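Local coordinates for acyl-CoA dehydrogenase (Geobacillus kaustophilus, PDB 2PG0), which binds FAD as a member of the acyl-CoA dehydrogenase family and probably introduces an alpha-beta double bond into thioester-bound acyl chains, at residues G209-D214 against R358-P363; V251-A256 against W327-M332; A145-D150 against V225-L230. All coordinates share one frame; numbering follows the deposited sequence.

Contact 1 of 3, residues G209-D214 against R358-P363; sequences GLHAQD and RYRDIP
Asp361, on helix 354-361, accepts a hydrogen bond from the backbone of Leu210 in the loop before strand 216-220. The bond from Leu210 N to Asp361 OD1 is 2.8 Å and nearly straight (171°), and the donor stands well above the carboxylate plane. Asp361 has CG anti to its carbonyl carbon (chi1 -75°), which places OD1 beside the amide of Leu210. Leu210 answers with its CD1 branch, laid 3.8 Å from Asp361 CB; its side chain also lies close to the bound FAD.

Beside this pair, Arg360 bends at chi3 and brings NH1 over one face of the His211 ring, near the rim, 3.3 Å from CE1. Guanidinium and imidazole planes are close to parallel, 18° apart. Arg360 NE also forms a salt bridge with Glu351, and a bond from His211 NE2 to Lys207 O helps fix the ring. A water accepts from His211 N and Arg360 NH1 and lies 2.9 Å from Asp361 OD1, one of several acceptors competing for its protons.

Leu210 N-H is thus the firm donor to Asp361 OD1; with a possible second bond from the water, it would help stabilise a buried negative charge that pins a middle-domain loop to a C-terminal-domain helix.

Contact 2 of 3, residues V251-A256 against W327-M332; sequences VVAIAA and WWITEM
Ala256 and Ile329 meet where helix 237-273 packs against helix 319-343. The short segments run in nearly the same direction, with their axes 27° apart and 8.7 Å from each other at the closest point. Two small residues one turn apart, Ala253 and Ala256, leave the first helix low enough for Ile329 to reach its backbone: the CG2 methyl lies 3.7 Å from Ala253 O and 3.9 Å from Ala256 CB. With CG2 anti to the backbone N (chi1 -66° for CG1), this branch bears on the main chain, and Ile329 CD1 takes the longer approach, 4.4 Å from Ala253 CB.

Thr330 completes the tight part. Its CG2 touches Ala256 CB at 3.7 Å, while OG1 bonds back to Lys326 O in its own helix and also pairs with Asn372 ND2, so the threonine gives the interface its methyl.

Packing is looser at Val252, which is partly exposed and adds a single methyl contact, CG1 to Thr330 CG2 at 4.0 Å; Tyr368 and Ala369 also touch it. Val305 of helix 285-313 touches Ile329. Buried, apolar and without a hydrogen bond across it, the interface belongs to the C-terminal helical bundle characteristic of acyl-CoA dehydrogenases, in which long helices pack side by side.

Contact 3 of 3, residues A145-D150 against V225-L230; sequences AVKDGD and VPAYNL
Asp150 and Ala227 are joined by a backbone hydrogen bond, the one such bond between 145-150 and 225-230. Ala227 N donates to Asp150 O over 2.8 Å at 167°. The donor meets the carbonyl oxygen at a C=O...N angle of 136° and is tilted 33° from the carbonyl plane. Asp150 follows the turn at Gly149, whose positive phi lets the chain reverse between strand 144-148 and strand 151-161, while Ala227 opens the short 3-10 segment that follows strand 223-226. The bond therefore joins the loop residue just before strand 151-161 to the point where strand 223-226 gives way to a 3-10 turn.

Van der Waals contacts gather round the same place. The methyl of Ala227 points toward 145-150, and its CB rests 3.3 Å from Asp150 O. Lys147 comes at about a right angle to this approach, its CE 3.6 Å from Ala227 CB. Lys147 starts with CG anti to the backbone N and then bends at chi2 and chi4, so that the aliphatic part of the chain, rather than its ammonium group, makes the nearest approach. Pro226 adds only its CA, 3.7 Å from Asp150 O.

Backbone bonds to neighbouring strands set this edge in the sheet: Val146 pairs with Ile153, and Val225 with Tyr152. On the inner side, Val225 packs against Leu190 and Val192, and Asn229 ND2 reaches Val191 O on strand 187-193.

The contact is small and lies on the surface of the beta domain, away from the FAD site. It rests on one main-chain hydrogen bond, from the Ala227 amide to the Asp150 carbonyl, which depends little on the side chains at either end, while the Lys147 hydrocarbon partly covers the alanine methyl.

Overall arrangement
From the N terminus, the chain first enters contact 3 at strand 144-148. It then runs through the beta domain, passing 209-214, and closes that loop at 225-230 after 74 residues without helix. Because 209-214 lies within this loop and its partner 358-363 far beyond it, contacts 1 and 3 cross, their centres about 37 Å apart. Contact 2 opens on helix 237-273 and closes on helix 319-343, in series with contact 3 and wholly within the span of contact 1. Contact 3 ties the turn after strand 144-148 to the end of strand 223-226, at the surface of the beta domain; contact 2 joins two C-terminal helices, and contact 1 links the two domains near FAD.

Contact 1 of 3, residues G209-D214 against R358-P363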
loop_
_atom_site.group_PDB
_atom_site.type_symbol
_atom_site.label_atom_id
_atom_site.label_comp_id
_atom_site.label_asym_id
_atom_site.label_seq_id
_atom_site.Cartn_x
_atom_site.Cartn_y
_atom_site.Cartn_z
ATOM N N GLY A 209 1.746 22.576 -11.531
ATOM C CA GLY A 209 1.195 23.438 -10.483
ATOM C C GLY A 209 2.204 24.476 -10.028
ATOM O O GLY A 209 3.136 24.801 -10.767
ATOM N N LEU A 210 2.010 24.994 -8.810
ATOM C CA LEU A 210 2.762 26.149 -8.304
ATOM C C LEU A 210 2.736 27.256 -9.361
ATOM O O LEU A 210 3.749 27.891 -9.649
ATOM C CB LEU A 210 4.206 25.752 -7.924
ATOM C CG LEU A 210 4.500 25.268 -6.495
ATOM C CD1 LEU A 210 3.670 24.052 -6.126
ATOM C CD2 LEU A 210 5.991 24.960 -6.298
ATOM N N HIS A 211 1.553 27.480 -9.924
ATOM C CA HIS A 211 1.388 28.350 -11.086
ATOM C C HIS A 211 1.790 29.811 -10.844
ATOM O O HIS A 211 2.198 30.502 -11.780
ATOM C CB HIS A 211 -0.041 28.269 -11.633
ATOM C CG HIS A 211 -0.308 27.052 -12.466
ATOM N ND1 HIS A 211 -1.577 26.686 -12.860
ATOM C CD2 HIS A 211 0.529 26.114 -12.977
ATOM C CE1 HIS A 211 -1.511 25.578 -13.580
ATOM N NE2 HIS A 211 -0.244 25.210 -13.664
ATOM N N ALA A 212 1.690 30.271 -9.598
ATOM C CA ALA A 212 2.092 31.643 -9.263
ATOM C C ALA A 212 3.561 31.786 -8.843
ATOM O O ALA A 212 4.020 32.891 -8.565
ATOM C CB ALA A 212 1.151 32.246 -8.198
ATOM N N GLN A 213 4.293 30.673 -8.792
ATOM C CA GLN A 213 5.729 30.705 -8.509
ATOM C C GLN A 213 6.498 30.909 -9.812
ATOM O O GLN A 213 6.289 30.171 -10.782
ATOM C CB GLN A 213 6.185 29.411 -7.827
ATOM C CG GLN A 213 7.096 29.623 -6.613
ATOM C CD GLN A 213 8.277 30.538 -6.902
ATOM O OE1 GLN A 213 9.102 30.257 -7.774
ATOM N NE2 GLN A 213 8.362 31.636 -6.165
ATOM N N ASP A 214 7.374 31.915 -9.837
ATOM C CA ASP A 214 8.132 32.264 -11.046
ATOM C C ASP A 214 9.394 31.408 -11.199
ATOM O O ASP A 214 10.517 31.887 -11.025
ATOM C CB ASP A 214 8.491 33.761 -11.074
ATOM C CG ASP A 214 9.186 34.230 -9.798
ATOM O OD1 ASP A 214 8.638 34.030 -8.694
ATOM O OD2 ASP A 214 10.296 34.794 -9.901
ATOM N N ARG A 358 -4.698 22.296 -4.986
ATOM C CA ARG A 358 -3.910 21.651 -3.930
ATOM C C ARG A 358 -3.324 20.332 -4.445
ATOM O O ARG A 358 -2.154 20.035 -4.204
ATOM C CB ARG A 358 -4.760 21.407 -2.678
ATOM C CG ARG A 358 -5.412 22.674 -2.090
ATOM C CD ARG A 358 -4.460 23.429 -1.197
ATOM N NE ARG A 358 -5.098 24.593 -0.570
ATOM C CZ ARG A 358 -4.448 25.520 0.127
ATOM N NH1 ARG A 358 -3.125 25.445 0.298
ATOM N NH2 ARG A 358 -5.127 26.540 0.650
ATOM N N TYR A 359 -4.143 19.570 -5.171
ATOM C CA TYR A 359 -3.729 18.287 -5.760
ATOM C C TYR A 359 -2.581 18.456 -6.762
ATOM O O TYR A 359 -1.612 17.696 -6.728
ATOM C CB TYR A 359 -4.928 17.591 -6.421
ATOM C CG TYR A 359 -4.587 16.301 -7.148
ATOM C CD1 TYR A 359 -4.757 15.063 -6.517
ATOM C CD2 TYR A 359 -4.121 16.318 -8.463
ATOM C CE1 TYR A 359 -4.463 13.872 -7.178
ATOM C CE2 TYR A 359 -3.823 15.140 -9.136
ATOM C CZ TYR A 359 -3.991 13.919 -8.485
ATOM O OH TYR A 359 -3.706 12.741 -9.139
ATOM N N ARG A 360 -2.695 19.444 -7.649
ATOM C CA ARG A 360 -1.641 19.718 -8.640
ATOM C C ARG A 360 -0.351 20.229 -7.998
ATOM O O ARG A 360 0.734 20.009 -8.530
ATOM C CB ARG A 360 -2.122 20.723 -9.694
ATOM C CG ARG A 360 -3.133 20.154 -10.703
ATOM C CD ARG A 360 -3.420 21.128 -11.838
ATOM N NE ARG A 360 -4.188 22.284 -11.373
ATOM C CZ ARG A 360 -3.660 23.454 -11.026
ATOM N NH1 ARG A 360 -2.346 23.644 -11.093
ATOM N NH2 ARG A 360 -4.455 24.435 -10.606
ATOM N N ASP A 361 -0.481 20.903 -6.857
ATOM C CA ASP A 361 0.658 21.550 -6.191
ATOM C C ASP A 361 1.537 20.574 -5.401
ATOM O O ASP A 361 2.757 20.738 -5.325
ATOM C CB ASP A 361 0.175 22.686 -5.271
ATOM C CG ASP A 361 -0.246 23.943 -6.045
ATOM O OD1 ASP A 361 -0.140 23.944 -7.289
ATOM O OD2 ASP A 361 -0.678 24.940 -5.401
ATOM N N ILE A 362 0.918 19.546 -4.834
ATOM C CA ILE A 362 1.623 18.689 -3.879
ATOM C C ILE A 362 2.745 17.775 -4.417
ATOM O O ILE A 362 3.754 17.616 -3.735
ATOM C CB ILE A 362 0.638 17.895 -2.953
ATOM C CG1 ILE A 362 1.372 17.326 -1.723
ATOM C CG2 ILE A 362 -0.151 16.826 -3.735
ATOM C CD1 ILE A 362 1.937 18.415 -0.799
ATOM N N PRO A 363 2.581 17.172 -5.617
ATOM C CA PRO A 363 3.494 16.047 -5.904
ATOM C C PRO A 363 4.962 16.431 -6.096
ATOM O O PRO A 363 5.862 15.589 -5.899
ATOM C CB PRO A 363 2.896 15.413 -7.163
ATOM C CG PRO A 363 2.124 16.487 -7.816
ATOM C CD PRO A 363 1.643 17.416 -6.730
HETATM O O HOH W 1 -1.102 25.764 -9.355
#

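Contact 2 of 3, residues V251-A256 against W327-M332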
loop_
_atom_site.group_PDB
_atom_site.type_symbol
_atom_site.label_atom_id
_atom_site.label_comp_id
_atom_site.label_asym_id
_atom_site.label_seq_id
_atom_site.Cartn_x
_atom_site.Cartn_y
_atom_site.Cartn_z
ATOM N N VAL A 251 12.008 22.776 6.061
ATOM C CA VAL A 251 11.034 23.738 5.536
ATOM C C VAL A 251 10.044 23.052 4.592
ATOM O O VAL A 251 8.832 23.255 4.691
ATOM C CB VAL A 251 11.754 24.942 4.862
ATOM C CG1 VAL A 251 10.786 25.787 4.053
ATOM C CG2 VAL A 251 12.454 25.795 5.935
ATOM N N VAL A 252 10.562 22.211 3.699
ATOM C CA VAL A 252 9.705 21.417 2.816
ATOM C C VAL A 252 8.771 20.493 3.604
ATOM O O VAL A 252 7.586 20.413 3.294
ATOM C CB VAL A 252 10.540 20.626 1.784
ATOM C CG1 VAL A 252 9.678 19.605 1.038
ATOM C CG2 VAL A 252 11.197 21.606 0.807
ATOM N N ALA A 253 9.297 19.826 4.631
ATOM C CA ALA A 253 8.481 18.954 5.478
ATOM C C ALA A 253 7.358 19.738 6.158
ATOM O O ALA A 253 6.216 19.272 6.203
ATOM C CB ALA A 253 9.344 18.245 6.519
ATOM N N ILE A 254 7.686 20.931 6.666
ATOM C CA ILE A 254 6.679 21.796 7.311
ATOM C C ILE A 254 5.547 22.173 6.342
ATOM O O ILE A 254 4.364 22.062 6.696
ATOM C CB ILE A 254 7.314 23.056 7.953
ATOM C CG1 ILE A 254 8.184 22.656 9.151
ATOM C CG2 ILE A 254 6.227 24.066 8.375
ATOM C CD1 ILE A 254 9.170 23.737 9.623
ATOM N N ALA A 255 5.909 22.582 5.124
ATOM C CA ALA A 255 4.928 22.983 4.105
ATOM C C ALA A 255 4.052 21.819 3.644
ATOM O O ALA A 255 2.847 21.975 3.426
ATOM C CB ALA A 255 5.628 23.638 2.903
ATOM N N ALA A 256 4.655 20.644 3.489
ATOM C CA ALA A 256 3.881 19.473 3.102
ATOM C C ALA A 256 2.903 19.034 4.209
ATOM O O ALA A 256 1.770 18.628 3.919
ATOM C CB ALA A 256 4.805 18.332 2.693
ATOM N N TRP A 327 10.760 12.895 3.299
ATOM C CA TRP A 327 10.198 11.921 2.371
ATOM C C TRP A 327 8.838 11.404 2.829
ATOM O O TRP A 327 7.904 11.327 2.032
ATOM C CB TRP A 327 11.188 10.782 2.021
ATOM C CG TRP A 327 11.170 9.577 2.930
ATOM C CD1 TRP A 327 12.049 9.295 3.933
ATOM C CD2 TRP A 327 10.236 8.483 2.895
ATOM N NE1 TRP A 327 11.717 8.103 4.538
ATOM C CE2 TRP A 327 10.606 7.585 3.922
ATOM C CE3 TRP A 327 9.117 8.187 2.108
ATOM C CZ2 TRP A 327 9.900 6.406 4.178
ATOM C CZ3 TRP A 327 8.410 7.008 2.358
ATOM C CH2 TRP A 327 8.806 6.135 3.390
ATOM N N TRP A 328 8.717 11.071 4.109
ATOM C CA TRP A 328 7.491 10.441 4.587
ATOM C C TRP A 328 6.296 11.396 4.561
ATOM O O TRP A 328 5.213 11.006 4.138
ATOM C CB TRP A 328 7.671 9.831 5.977
ATOM C CG TRP A 328 6.523 8.942 6.333
ATOM C CD1 TRP A 328 6.413 7.596 6.083
ATOM C CD2 TRP A 328 5.306 9.333 6.982
ATOM N NE1 TRP A 328 5.207 7.129 6.549
ATOM C CE2 TRP A 328 4.508 8.171 7.106
ATOM C CE3 TRP A 328 4.821 10.547 7.491
ATOM C CZ2 TRP A 328 3.247 8.189 7.712
ATOM C CZ3 TRP A 328 3.569 10.568 8.094
ATOM C CH2 TRP A 328 2.796 9.394 8.200
ATOM N N ILE A 329 6.512 12.637 4.991
ATOM C CA ILE A 329 5.432 13.634 5.018
ATOM C C ILE A 329 4.999 14.033 3.599
ATOM O O ILE A 329 3.805 14.194 3.333
ATOM C CB ILE A 329 5.767 14.866 5.901
ATOM C CG1 ILE A 329 5.873 14.444 7.372
ATOM C CG2 ILE A 329 4.671 15.930 5.781
ATOM C CD1 ILE A 329 6.456 15.521 8.311
ATOM N N THR A 330 5.956 14.187 2.689
ATOM C CA THR A 330 5.595 14.509 1.304
ATOM C C THR A 330 4.787 13.378 0.651
ATOM O O THR A 330 3.775 13.642 -0.002
ATOM C CB THR A 330 6.796 14.960 0.435
ATOM O OG1 THR A 330 7.800 13.930 0.387
ATOM C CG2 THR A 330 7.389 16.276 0.960
ATOM N N GLU A 331 5.212 12.124 0.837
ATOM C CA GLU A 331 4.431 10.983 0.328
ATOM C C GLU A 331 3.049 10.919 0.974
ATOM O O GLU A 331 2.064 10.650 0.296
ATOM C CB GLU A 331 5.159 9.648 0.509
ATOM C CG GLU A 331 6.413 9.481 -0.350
ATOM C CD GLU A 331 6.182 9.650 -1.864
ATOM O OE1 GLU A 331 5.058 9.430 -2.362
ATOM O OE2 GLU A 331 7.158 9.989 -2.562
ATOM N N MET A 332 2.990 11.184 2.280
ATOM C CA MET A 332 1.730 11.174 3.022
ATOM C C MET A 332 0.778 12.246 2.483
ATOM O O MET A 332 -0.409 12.000 2.313
ATOM C CB MET A 332 1.996 11.419 4.502
ATOM C CG MET A 332 0.881 10.986 5.414
ATOM S SD MET A 332 1.064 11.848 6.980
ATOM C CE MET A 332 0.513 13.493 6.438
#

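Contact 3 of 3, residues A145-D150 against V225-L230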
loop_
_atom_site.group_PDB
_atom_site.type_symbol
_atom_site.label_atom_id
_atom_site.label_comp_id
_atom_site.label_asym_id
_atom_site.label_seq_id
_atom_site.Cartn_x
_atom_site.Cartn_y
_atom_site.Cartn_z
ATOM N N ALA A 145 33.318 28.764 -13.083
ATOM C CA ALA A 145 33.690 30.135 -12.761
ATOM C C ALA A 145 35.206 30.217 -12.822
ATOM O O ALA A 145 35.897 29.685 -11.956
ATOM C CB ALA A 145 33.181 30.522 -11.376
ATOM N N VAL A 146 35.713 30.859 -13.871
ATOM C CA VAL A 146 37.148 30.966 -14.089
ATOM C C VAL A 146 37.598 32.369 -13.694
ATOM O O VAL A 146 37.060 33.364 -14.184
ATOM C CB VAL A 146 37.530 30.672 -15.562
ATOM C CG1 VAL A 146 39.054 30.705 -15.749
ATOM C CG2 VAL A 146 36.970 29.324 -16.002
ATOM N N LYS A 147 38.569 32.433 -12.790
ATOM C CA LYS A 147 39.107 33.703 -12.321
ATOM C C LYS A 147 39.821 34.431 -13.459
ATOM O O LYS A 147 40.604 33.831 -14.201
ATOM C CB LYS A 147 40.054 33.472 -11.137
ATOM C CG LYS A 147 40.391 34.718 -10.337
ATOM C CD LYS A 147 39.227 35.141 -9.456
ATOM C CE LYS A 147 39.554 36.397 -8.672
ATOM N NZ LYS A 147 40.507 36.136 -7.558
ATOM N N ASP A 148 39.512 35.715 -13.608
ATOM C CA ASP A 148 40.168 36.579 -14.584
ATOM C C ASP A 148 40.255 37.980 -13.986
ATOM O O ASP A 148 39.287 38.744 -14.023
ATOM C CB ASP A 148 39.396 36.596 -15.912
ATOM C CG ASP A 148 40.126 37.359 -17.020
ATOM O OD1 ASP A 148 41.301 37.753 -16.831
ATOM O OD2 ASP A 148 39.523 37.560 -18.097
ATOM N N GLY A 149 41.416 38.299 -13.420
ATOM C CA GLY A 149 41.624 39.574 -12.736
ATOM C C GLY A 149 40.799 39.663 -11.467
ATOM O O GLY A 149 40.880 38.785 -10.604
ATOM N N ASP A 150 39.993 40.718 -11.368
ATOM C CA ASP A 150 39.138 40.950 -10.199
ATOM C C ASP A 150 37.749 40.320 -10.365
ATOM O O ASP A 150 36.818 40.659 -9.625
ATOM C CB ASP A 150 38.977 42.453 -9.936
ATOM C CG ASP A 150 40.294 43.155 -9.640
ATOM O OD1 ASP A 150 41.153 42.583 -8.937
ATOM O OD2 ASP A 150 40.458 44.304 -10.103
ATOM N N VAL A 225 31.384 38.342 -13.012
ATOM C CA VAL A 225 30.987 38.481 -11.613
ATOM C C VAL A 225 32.178 38.928 -10.766
ATOM O O VAL A 225 33.216 38.266 -10.777
ATOM C CB VAL A 225 30.410 37.146 -11.050
ATOM C CG1 VAL A 225 29.918 37.324 -9.618
ATOM C CG2 VAL A 225 29.283 36.627 -11.933
ATOM N N PRO A 226 32.036 40.052 -10.027
ATOM C CA PRO A 226 33.122 40.511 -9.153
ATOM C C PRO A 226 33.592 39.414 -8.202
ATOM O O PRO A 226 32.767 38.686 -7.645
ATOM C CB PRO A 226 32.475 41.649 -8.351
ATOM C CG PRO A 226 31.389 42.150 -9.215
ATOM C CD PRO A 226 30.868 40.951 -9.963
ATOM N N ALA A 227 34.907 39.305 -8.026
ATOM C CA ALA A 227 35.500 38.338 -7.105
ATOM C C ALA A 227 35.038 38.561 -5.660
ATOM O O ALA A 227 35.017 37.622 -4.858
ATOM C CB ALA A 227 37.014 38.392 -7.192
ATOM N N TYR A 228 34.679 39.809 -5.351
ATOM C CA TYR A 228 34.076 40.199 -4.076
ATOM C C TYR A 228 32.841 39.356 -3.729
ATOM O O TYR A 228 32.519 39.176 -2.554
ATOM C CB TYR A 228 33.685 41.687 -4.130
ATOM C CG TYR A 228 32.872 42.182 -2.950
ATOM C CD1 TYR A 228 33.492 42.808 -1.867
ATOM C CD2 TYR A 228 31.476 42.033 -2.916
ATOM C CE1 TYR A 228 32.748 43.267 -0.778
ATOM C CE2 TYR A 228 30.728 42.481 -1.828
ATOM C CZ TYR A 228 31.371 43.102 -0.768
ATOM O OH TYR A 228 30.647 43.556 0.313
ATOM N N ASN A 229 32.156 38.860 -4.761
ATOM C CA ASN A 229 30.888 38.140 -4.597
ATOM C C ASN A 229 31.018 36.667 -4.212
ATOM O O ASN A 229 30.006 35.976 -4.064
ATOM C CB ASN A 229 30.029 38.269 -5.857
ATOM C CG ASN A 229 29.368 39.627 -5.982
ATOM O OD1 ASN A 229 29.665 40.548 -5.228
ATOM N ND2 ASN A 229 28.465 39.755 -6.943
ATOM N N LEU A 230 32.252 36.186 -4.077
ATOM C CA LEU A 230 32.496 34.846 -3.554
ATOM C C LEU A 230 31.965 34.743 -2.132
ATOM O O LEU A 230 32.279 35.572 -1.274
ATOM C CB LEU A 230 33.990 34.487 -3.594
ATOM C CG LEU A 230 34.370 33.122 -2.995
ATOM C CD1 LEU A 230 33.827 31.966 -3.845
ATOM C CD2 LEU A 230 35.877 32.992 -2.812
#